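Long-range contacts in ribonucleoside-diphosphate reductase subunit beta (Streptococcus sanguinis, PDB 4N83), which probably supplies the radical-generating dimetal subunit of a class Ib ribonucleotide reductase, which converts ribonucleoside diphosphates to deoxyribonucleotides: residues F155-S163 with M221-E232; F166-N174 with N278-T287. All blocks are in the same frame, centred on the assembly; numbering follows the deposited sequence.

Contact 1 (F155-S163 with M221-E232). With MN (manganese (II) ion), chain I; MN (manganese (II) ion), chain J.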
loop_
_atom_site.group_PDB
_atom_site.type_symbol
_atom_site.label_atom_id
_atom_site.label_comp_id
_atom_site.label_asym_id
_atom_site.label_seq_id
_atom_site.Cartn_x
_atom_site.Cartn_y
_atom_site.Cartn_z
ATOM N N PHE A 155 9.472 16.947 6.877
ATOM C CA PHE A 155 10.241 17.203 8.101
ATOM C C PHE A 155 10.416 15.925 8.915
ATOM O O PHE A 155 11.488 15.679 9.466
ATOM C CB PHE A 155 9.564 18.253 8.994
ATOM C CG PHE A 155 9.826 19.684 8.595
ATOM C CD1 PHE A 155 11.083 20.101 8.163
ATOM C CD2 PHE A 155 8.814 20.630 8.704
ATOM C CE1 PHE A 155 11.309 21.423 7.815
ATOM C CE2 PHE A 155 9.038 21.952 8.363
ATOM C CZ PHE A 155 10.285 22.349 7.916
ATOM N N LEU A 156 9.355 15.127 8.994
ATOM C CA LEU A 156 9.367 13.901 9.784
ATOM C C LEU A 156 10.475 12.959 9.328
ATOM O O LEU A 156 11.420 12.697 10.070
ATOM C CB LEU A 156 8.005 13.197 9.703
ATOM C CG LEU A 156 7.843 11.837 10.391
ATOM C CD1 LEU A 156 8.314 11.887 11.836
ATOM C CD2 LEU A 156 6.392 11.382 10.314
ATOM N N GLU A 157 10.372 12.491 8.088
ATOM C CA GLU A 157 11.205 11.390 7.603
ATOM C C GLU A 157 12.510 11.807 6.912
ATOM O O GLU A 157 13.421 10.988 6.787
ATOM C CB GLU A 157 10.375 10.499 6.680
ATOM C CG GLU A 157 9.154 9.921 7.376
ATOM C CD GLU A 157 8.364 8.982 6.494
ATOM O OE1 GLU A 157 7.858 9.435 5.444
ATOM O OE2 GLU A 157 8.251 7.793 6.851
ATOM N N THR A 158 12.604 13.065 6.478
ATOM C CA THR A 158 13.814 13.570 5.812
ATOM C C THR A 158 14.788 14.254 6.782
ATOM O O THR A 158 15.967 14.408 6.463
ATOM C CB THR A 158 13.470 14.575 4.688
ATOM O OG1 THR A 158 12.257 14.181 4.034
ATOM C CG2 THR A 158 14.597 14.658 3.661
ATOM N N PHE A 159 14.298 14.652 7.959
ATOM C CA PHE A 159 15.074 15.481 8.889
ATOM C C PHE A 159 15.187 14.865 10.290
ATOM O O PHE A 159 16.283 14.493 10.714
ATOM C CB PHE A 159 14.478 16.904 8.923
ATOM C CG PHE A 159 14.604 17.606 10.251
ATOM C CD1 PHE A 159 15.851 17.914 10.782
ATOM C CD2 PHE A 159 13.468 17.981 10.960
ATOM C CE1 PHE A 159 15.960 18.563 12.001
ATOM C CE2 PHE A 159 13.574 18.633 12.177
ATOM C CZ PHE A 159 14.821 18.924 12.698
ATOM N N LEU A 160 14.065 14.752 10.998
ATOM C CA LEU A 160 14.079 14.318 12.405
ATOM C C LEU A 160 14.059 12.795 12.595
ATOM O O LEU A 160 14.142 12.310 13.727
ATOM C CB LEU A 160 12.949 14.993 13.196
ATOM C CG LEU A 160 11.489 14.738 12.798
ATOM C CD1 LEU A 160 10.921 13.505 13.490
ATOM C CD2 LEU A 160 10.635 15.962 13.105
ATOM N N PHE A 161 13.946 12.048 11.498
ATOM C CA PHE A 161 14.182 10.598 11.516
ATOM C C PHE A 161 15.676 10.300 11.691
ATOM O O PHE A 161 16.048 9.260 12.237
ATOM C CB PHE A 161 13.681 9.940 10.218
ATOM C CG PHE A 161 12.432 9.109 10.385
ATOM C CD1 PHE A 161 12.427 7.764 10.037
ATOM C CD2 PHE A 161 11.259 9.670 10.873
ATOM C CE1 PHE A 161 11.284 6.997 10.178
ATOM C CE2 PHE A 161 10.113 8.907 11.015
ATOM C CZ PHE A 161 10.125 7.568 10.669
ATOM N N TYR A 162 16.521 11.222 11.232
ATOM C CA TYR A 162 17.969 11.006 11.187
ATOM C C TYR A 162 18.671 11.128 12.541
ATOM O O TYR A 162 19.846 10.778 12.659
ATOM C CB TYR A 162 18.611 11.942 10.159
ATOM C CG TYR A 162 18.316 11.533 8.734
ATOM C CD1 TYR A 162 17.092 11.833 8.142
ATOM C CD2 TYR A 162 19.253 10.830 7.983
ATOM C CE1 TYR A 162 16.815 11.451 6.840
ATOM C CE2 TYR A 162 18.984 10.447 6.678
ATOM C CZ TYR A 162 17.764 10.761 6.114
ATOM O OH TYR A 162 17.489 10.385 4.820
ATOM N N SER A 163 17.961 11.623 13.555
ATOM C CA SER A 163 18.437 11.544 14.936
ATOM C C SER A 163 18.630 10.079 15.330
ATOM O O SER A 163 19.558 9.741 16.066
ATOM C CB SER A 163 17.445 12.207 15.895
ATOM O OG SER A 163 16.153 11.635 15.771
ATOM N N MET A 221 5.899 27.357 8.461
ATOM C CA MET A 221 6.877 26.310 8.172
ATOM C C MET A 221 8.066 26.354 9.133
ATOM O O MET A 221 8.368 25.360 9.796
ATOM C CB MET A 221 7.361 26.442 6.724
ATOM C CG MET A 221 8.329 25.365 6.270
ATOM S SD MET A 221 8.479 25.300 4.473
ATOM C CE MET A 221 9.919 24.250 4.310
ATOM N N TYR A 222 8.734 27.502 9.202
ATOM C CA TYR A 222 9.907 27.660 10.067
ATOM C C TYR A 222 9.542 27.649 11.555
ATOM O O TYR A 222 10.340 27.207 12.381
ATOM C CB TYR A 222 10.691 28.929 9.710
ATOM C CG TYR A 222 11.427 28.829 8.389
ATOM C CD1 TYR A 222 12.562 28.030 8.261
ATOM C CD2 TYR A 222 10.992 29.531 7.267
ATOM C CE1 TYR A 222 13.239 27.933 7.054
ATOM C CE2 TYR A 222 11.661 29.441 6.058
ATOM C CZ TYR A 222 12.784 28.643 5.957
ATOM O OH TYR A 222 13.449 28.552 4.756
ATOM N N ASP A 223 8.344 28.127 11.891
ATOM C CA ASP A 223 7.819 28.012 13.258
ATOM C C ASP A 223 7.722 26.546 13.682
ATOM O O ASP A 223 8.062 26.198 14.814
ATOM C CB ASP A 223 6.438 28.674 13.381
ATOM C CG ASP A 223 6.518 30.185 13.528
ATOM O OD1 ASP A 223 5.554 30.776 14.059
ATOM O OD2 ASP A 223 7.535 30.784 13.116
ATOM N N LEU A 224 7.256 25.699 12.768
ATOM C CA LEU A 224 7.186 24.257 13.005
ATOM C C LEU A 224 8.580 23.625 12.985
ATOM O O LEU A 224 8.828 22.641 13.682
ATOM C CB LEU A 224 6.294 23.586 11.954
ATOM C CG LEU A 224 5.860 22.143 12.235
ATOM C CD1 LEU A 224 4.828 22.091 13.351
ATOM C CD2 LEU A 224 5.308 21.495 10.974
ATOM N N LEU A 225 9.481 24.193 12.185
ATOM C CA LEU A 225 10.853 23.692 12.078
ATOM C C LEU A 225 11.607 23.863 13.397
ATOM O O LEU A 225 12.177 22.902 13.917
ATOM C CB LEU A 225 11.599 24.404 10.938
ATOM C CG LEU A 225 12.809 23.681 10.324
ATOM C CD1 LEU A 225 13.159 24.278 8.968
ATOM C CD2 LEU A 225 14.026 23.708 11.241
ATOM N N TYR A 226 11.600 25.081 13.936
ATOM C CA TYR A 226 12.315 25.384 15.183
ATOM C C TYR A 226 11.740 24.653 16.402
ATOM O O TYR A 226 12.490 24.262 17.297
ATOM C CB TYR A 226 12.346 26.897 15.444
ATOM C CG TYR A 226 13.429 27.636 14.682
ATOM C CD1 TYR A 226 14.759 27.575 15.092
ATOM C CD2 TYR A 226 13.126 28.402 13.558
ATOM C CE1 TYR A 226 15.755 28.249 14.403
ATOM C CE2 TYR A 226 14.114 29.080 12.863
ATOM C CZ TYR A 226 15.426 29.000 13.289
ATOM O OH TYR A 226 16.411 29.671 12.603
ATOM N N THR A 227 10.419 24.474 16.435
ATOM C CA THR A 227 9.757 23.770 17.539
ATOM C C THR A 227 10.126 22.286 17.560
ATOM O O THR A 227 10.382 21.721 18.627
ATOM C CB THR A 227 8.220 23.892 17.460
ATOM O OG1 THR A 227 7.849 25.269 17.324
ATOM C CG2 THR A 227 7.562 23.316 18.712
ATOM N N LEU A 228 10.139 21.665 16.380
ATOM C CA LEU A 228 10.536 20.261 16.238
ATOM C C LEU A 228 12.030 20.070 16.488
ATOM O O LEU A 228 12.445 19.035 17.004
ATOM C CB LEU A 228 10.174 19.732 14.846
ATOM C CG LEU A 228 8.680 19.549 14.566
ATOM C CD1 LEU A 228 8.434 19.381 13.074
ATOM C CD2 LEU A 228 8.121 18.365 15.340
ATOM N N TYR A 229 12.826 21.069 16.111
ATOM C CA TYR A 229 14.271 21.050 16.347
ATOM C C TYR A 229 14.603 21.173 17.837
ATOM O O TYR A 229 15.485 20.474 18.338
ATOM C CB TYR A 229 14.952 22.176 15.559
ATOM C CG TYR A 229 16.432 22.331 15.840
ATOM C CD1 TYR A 229 17.336 21.328 15.496
ATOM C CD2 TYR A 229 16.930 23.484 16.443
ATOM C CE1 TYR A 229 18.691 21.468 15.751
ATOM C CE2 TYR A 229 18.282 23.633 16.700
ATOM C CZ TYR A 229 19.158 22.623 16.353
ATOM O OH TYR A 229 20.500 22.771 16.609
ATOM N N GLU A 230 13.891 22.058 18.534
ATOM C CA GLU A 230 14.116 22.282 19.963
ATOM C C GLU A 230 13.737 21.048 20.785
ATOM O O GLU A 230 14.458 20.667 21.707
ATOM C CB GLU A 230 13.332 23.508 20.446
ATOM C CG GLU A 230 13.802 24.059 21.785
ATOM C CD GLU A 230 13.212 25.421 22.104
ATOM O OE1 GLU A 230 12.087 25.715 21.647
ATOM O OE2 GLU A 230 13.876 26.201 22.819
ATOM N N ASN A 231 12.609 20.428 20.442
ATOM C CA ASN A 231 12.189 19.171 21.074
ATOM C C ASN A 231 13.118 18.000 20.743
ATOM O O ASN A 231 13.288 17.093 21.560
ATOM C CB ASN A 231 10.746 18.815 20.687
ATOM C CG ASN A 231 9.723 19.414 21.636
ATOM O OD1 ASN A 231 9.685 19.070 22.818
ATOM N ND2 ASN A 231 8.883 20.308 21.122
ATOM N N GLU A 232 13.712 18.021 19.550
ATOM C CA GLU A 232 14.647 16.973 19.133
ATOM C C GLU A 232 15.963 17.079 19.901
ATOM O O GLU A 232 16.593 16.064 20.200
ATOM C CB GLU A 232 14.915 17.038 17.624
ATOM C CG GLU A 232 15.384 15.723 17.015
ATOM C CD GLU A 232 14.294 14.662 16.968
ATOM O OE1 GLU A 232 13.102 15.020 16.837
ATOM O OE2 GLU A 232 14.631 13.462 17.057
HETATM MN MN MN I . 7.548 8.609 3.683
HETATM MN MN MN J . 9.223 5.580 6.909
#
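Phe155 sits among Met221, Leu224, Leu225 and Leu228, a single knob-into-hole contact with helix 211-240. Its ring is met obliquely by Leu225, whose CD1 lies 3.6 Å from CE1 of Phe155, while Leu224 CD2 approaches the ring edge. The extended chain of Met221 brings its CG to 4.0 Å from Phe155 CZ. One turn on, Phe159 presents CZ to the backbone and CB of Tyr229, and Leu160 CD2 is 4.1 Å from Leu228 CD1. Beyond the apolar contacts, toward the C-terminal end of both segments, Ser163 OG lies 2.7 Å from Glu232 OE2 and 2.9 Å from Leu160 O. Glu232 gets there with CG anti to the backbone N (chi1 -156°) and a bend at chi2 of 70°, which brings OE1 beside Leu160 CB and OE2 to Ser163 OG. The axes of 155-160 and 221-232 stay 11.9 Å apart and cross at -54°, a spacing filled by these large side chains. At 156-160 the helix widens into a pi-type turn, where Leu160 N bonds to Phe155 O. From this same turn Glu157 bridges the metals, OE1 to one manganese at 2.0 Å and OE2 to the other, with Glu97, Asp66 and Glu191 among the further ligands. The chemistry is thus divided: apolar side chains and Ser163 meet 221-232, which contributes the buried Glu232 carboxylate, while Glu157 serves the dimanganese site.

Contact 2 (F166-N174 with N278-T287)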
loop_
_atom_site.group_PDB
_atom_site.type_symbol
_atom_site.label_atom_id
_atom_site.label_comp_id
_atom_site.label_asym_id
_atom_site.label_seq_id
_atom_site.Cartn_x
_atom_site.Cartn_y
_atom_site.Cartn_z
ATOM N N PHE A 166 21.516 8.121 12.854
ATOM C CA PHE A 166 22.917 8.410 13.196
ATOM C C PHE A 166 23.651 7.215 13.819
ATOM O O PHE A 166 24.836 7.005 13.549
ATOM C CB PHE A 166 22.987 9.616 14.146
ATOM C CG PHE A 166 24.388 10.085 14.442
ATOM C CD1 PHE A 166 24.980 11.083 13.678
ATOM C CD2 PHE A 166 25.114 9.537 15.495
ATOM C CE1 PHE A 166 26.266 11.521 13.952
ATOM C CE2 PHE A 166 26.401 9.968 15.771
ATOM C CZ PHE A 166 26.978 10.961 15.000
ATOM N N THR A 167 22.951 6.444 14.649
ATOM C CA THR A 167 23.558 5.318 15.368
ATOM C C THR A 167 23.945 4.134 14.459
ATOM O O THR A 167 25.110 3.738 14.447
ATOM C CB THR A 167 22.659 4.841 16.533
ATOM O OG1 THR A 167 22.322 5.958 17.364
ATOM C CG2 THR A 167 23.369 3.787 17.377
ATOM N N PRO A 168 22.983 3.562 13.702
ATOM C CA PRO A 168 23.348 2.441 12.823
ATOM C C PRO A 168 24.297 2.823 11.684
ATOM O O PRO A 168 25.088 1.989 11.242
ATOM C CB PRO A 168 21.998 1.976 12.264
ATOM C CG PRO A 168 21.112 3.167 12.372
ATOM C CD PRO A 168 21.539 3.849 13.634
ATOM N N LEU A 169 24.209 4.068 11.214
ATOM C CA LEU A 169 25.144 4.588 10.211
ATOM C C LEU A 169 26.558 4.738 10.783
ATOM O O LEU A 169 27.544 4.574 10.061
ATOM C CB LEU A 169 24.660 5.938 9.665
ATOM C CG LEU A 169 23.398 5.930 8.795
ATOM C CD1 LEU A 169 22.900 7.351 8.567
ATOM C CD2 LEU A 169 23.645 5.232 7.466
ATOM N N TYR A 170 26.646 5.059 12.074
ATOM C CA TYR A 170 27.932 5.155 12.771
ATOM C C TYR A 170 28.636 3.799 12.816
ATOM O O TYR A 170 29.831 3.705 12.531
ATOM C CB TYR A 170 27.732 5.706 14.192
ATOM C CG TYR A 170 28.927 5.545 15.112
ATOM C CD1 TYR A 170 29.951 6.489 15.132
ATOM C CD2 TYR A 170 29.025 4.453 15.973
ATOM C CE1 TYR A 170 31.041 6.344 15.975
ATOM C CE2 TYR A 170 30.113 4.299 16.817
ATOM C CZ TYR A 170 31.116 5.247 16.815
ATOM O OH TYR A 170 32.195 5.096 17.655
ATOM N N TYR A 171 27.889 2.755 13.170
ATOM C CA TYR A 171 28.442 1.402 13.254
ATOM C C TYR A 171 28.798 0.832 11.880
ATOM O O TYR A 171 29.794 0.119 11.747
ATOM C CB TYR A 171 27.476 0.464 13.986
ATOM C CG TYR A 171 27.381 0.735 15.472
ATOM C CD1 TYR A 171 28.468 0.503 16.311
ATOM C CD2 TYR A 171 26.207 1.222 16.042
ATOM C CE1 TYR A 171 28.391 0.749 17.673
ATOM C CE2 TYR A 171 26.120 1.471 17.403
ATOM C CZ TYR A 171 27.214 1.233 18.214
ATOM O OH TYR A 171 27.135 1.478 19.567
ATOM N N LEU A 172 27.991 1.145 10.867
ATOM C CA LEU A 172 28.274 0.726 9.488
ATOM C C LEU A 172 29.610 1.289 9.001
ATOM O O LEU A 172 30.328 0.630 8.248
ATOM C CB LEU A 172 27.149 1.167 8.543
ATOM C CG LEU A 172 27.283 0.785 7.062
ATOM C CD1 LEU A 172 27.379 -0.723 6.881
ATOM C CD2 LEU A 172 26.119 1.345 6.259
ATOM N N GLY A 173 29.930 2.507 9.432
ATOM C CA GLY A 173 31.212 3.131 9.121
ATOM C C GLY A 173 32.398 2.432 9.765
ATOM O O GLY A 173 33.505 2.458 9.226
ATOM N N ASN A 174 32.163 1.812 10.923
ATOM C CA ASN A 174 33.185 1.025 11.620
ATOM C C ASN A 174 33.211 -0.447 11.183
ATOM O O ASN A 174 33.965 -1.245 11.742
ATOM C CB ASN A 174 32.971 1.100 13.141
ATOM C CG ASN A 174 33.367 2.443 13.726
ATOM O OD1 ASN A 174 34.322 2.536 14.498
ATOM N ND2 ASN A 174 32.640 3.491 13.360
ATOM N N ASN A 278 30.007 13.997 11.308
ATOM C CA ASN A 278 30.950 12.905 11.557
ATOM C C ASN A 278 31.338 12.203 10.253
ATOM O O ASN A 278 30.466 11.872 9.447
ATOM C CB ASN A 278 30.344 11.896 12.543
ATOM C CG ASN A 278 31.295 10.762 12.890
ATOM O OD1 ASN A 278 31.601 9.913 12.053
ATOM N ND2 ASN A 278 31.759 10.735 14.136
ATOM N N PRO A 279 32.648 11.977 10.038
ATOM C CA PRO A 279 33.104 11.403 8.768
ATOM C C PRO A 279 32.708 9.940 8.562
ATOM O O PRO A 279 32.429 9.539 7.431
ATOM C CB PRO A 279 34.628 11.542 8.847
ATOM C CG PRO A 279 34.932 11.547 10.304
ATOM C CD PRO A 279 33.772 12.236 10.958
ATOM N N ILE A 280 32.682 9.157 9.641
ATOM C CA ILE A 280 32.366 7.728 9.545
ATOM C C ILE A 280 30.858 7.497 9.372
ATOM O O ILE A 280 30.439 6.445 8.886
ATOM C CB ILE A 280 32.929 6.930 10.756
ATOM C CG1 ILE A 280 33.563 5.615 10.284
ATOM C CG2 ILE A 280 31.868 6.677 11.823
ATOM C CD1 ILE A 280 34.948 5.775 9.693
ATOM N N VAL A 281 30.052 8.478 9.776
ATOM C CA VAL A 281 28.609 8.457 9.522
ATOM C C VAL A 281 28.336 8.846 8.070
ATOM O O VAL A 281 27.420 8.311 7.440
ATOM C CB VAL A 281 27.845 9.401 10.475
ATOM C CG1 VAL A 281 26.360 9.443 10.129
ATOM C CG2 VAL A 281 28.045 8.961 11.919
ATOM N N MET A 282 29.134 9.775 7.545
ATOM C CA MET A 282 29.060 10.154 6.132
ATOM C C MET A 282 29.645 9.051 5.244
ATOM O O MET A 282 29.303 8.951 4.064
ATOM C CB MET A 282 29.790 11.481 5.889
ATOM C CG MET A 282 29.307 12.247 4.665
ATOM S SD MET A 282 27.544 12.646 4.692
ATOM C CE MET A 282 27.411 13.594 6.205
ATOM N N ASN A 283 30.535 8.240 5.816
ATOM C CA ASN A 283 30.993 7.004 5.183
ATOM C C ASN A 283 29.856 5.978 5.113
ATOM O O ASN A 283 29.780 5.190 4.169
ATOM C CB ASN A 283 32.189 6.425 5.956
ATOM C CG ASN A 283 32.707 5.128 5.361
ATOM O OD1 ASN A 283 32.820 4.119 6.057
ATOM N ND2 ASN A 283 33.026 5.147 4.072
ATOM N N GLY A 284 28.982 6.000 6.118
ATOM C CA GLY A 284 27.804 5.135 6.158
ATOM C C GLY A 284 26.742 5.473 5.123
ATOM O O GLY A 284 26.100 4.574 4.580
ATOM N N ILE A 285 26.546 6.764 4.856
ATOM C CA ILE A 285 25.573 7.211 3.850
ATOM C C ILE A 285 26.093 6.946 2.433
ATOM O O ILE A 285 25.321 6.581 1.543
ATOM C CB ILE A 285 25.220 8.709 4.021
ATOM C CG1 ILE A 285 24.533 8.940 5.373
ATOM C CG2 ILE A 285 24.313 9.187 2.891
ATOM C CD1 ILE A 285 24.453 10.393 5.792
ATOM N N SER A 286 27.399 7.127 2.235
ATOM C CA SER A 286 28.039 6.899 0.939
ATOM C C SER A 286 28.910 5.643 0.968
ATOM O O SER A 286 30.107 5.713 1.254
ATOM C CB SER A 286 28.882 8.115 0.551
ATOM O OG SER A 286 28.079 9.276 0.448
ATOM N N THR A 287 28.299 4.496 0.675
ATOM C CA THR A 287 29.022 3.223 0.602
ATOM C C THR A 287 28.295 2.222 -0.297
ATOM O O THR A 287 27.065 2.173 -0.322
ATOM C CB THR A 287 29.239 2.602 2.003
ATOM O OG1 THR A 287 29.930 1.352 1.879
ATOM C CG2 THR A 287 27.914 2.375 2.726
#
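Gly173 packs its backbone against Ile280 where helix 162-173 and the short helix 279-285 cross almost perpendicularly, at the edge of the helical, ferritin-like fold of the small subunit. The axes of 166-173 and 279-285 come within 7.1 Å at an angle of 91°, close for two helices, and the nearest CA pairs, such as Tyr170 with Val281, confirm that backbone meets backbone. Two glycines put bare backbone at the crossing: Gly173 CA makes a CA-H...O contact with Ile280 O at 3.4 Å, and Gly284 O lies against Leu169 CD2 and Leu172 CD2.

The apolar contacts flank this crossing. Val281 inserts its two methyl groups between neighbouring side chains: CG2 stands over one face of the Phe166 ring in a CH-pi contact, 4.0 Å from its centroid and 22° off the normal, whereas CG1 rests 3.9 Å from Leu169 CB. With CG anti to the backbone N (chi1 -174°), the Phe166 ring is brought to Val281 CG2. The same CG2 of Val281 meets the Tyr170 ring at its edge, and Ile280 CG2 approaches that ring obliquely. Further along, Leu169 CD1 packs on Ile285 CG1, and Leu172 and Thr287 reach toward each other, tip to tip.

No hydrogen bond crosses the interface; the amides of Asn174 and Asn278 bond within their own segments or to a third helix. Asn174 ND2 bonds to Tyr170 O and lies over the centre of the Tyr170 ring. Asn278 ND2 is bonded by Glu248 of helix 246-263, which also covers Phe166. Asn278 is the N-cap of helix 279-285: its OD1 accepts from Val281 N at 3.1 Å and, more weakly, from Ile280 N.

Overall arrangement
Helix 162-173 is common to both contacts: Ser163 of contact 1 is near its start, and 166-173 of contact 2 is its later part. The contact centres are 21 Å apart, at about 11 Å and 17 Å from the centre of the chain, so the first is buried near the metals and the second lies nearer the periphery. Along the chain the order is 155-163, 166-174, 221-232, 278-287, and the two pairings cross. Helix 246-263 borders both. Contact 1 joins helix 148-160, which supplies the bridging Glu157, and the start of helix 162-173 to helix 211-240; contact 2 joins helix 162-173 to the last modelled helix, 279-285.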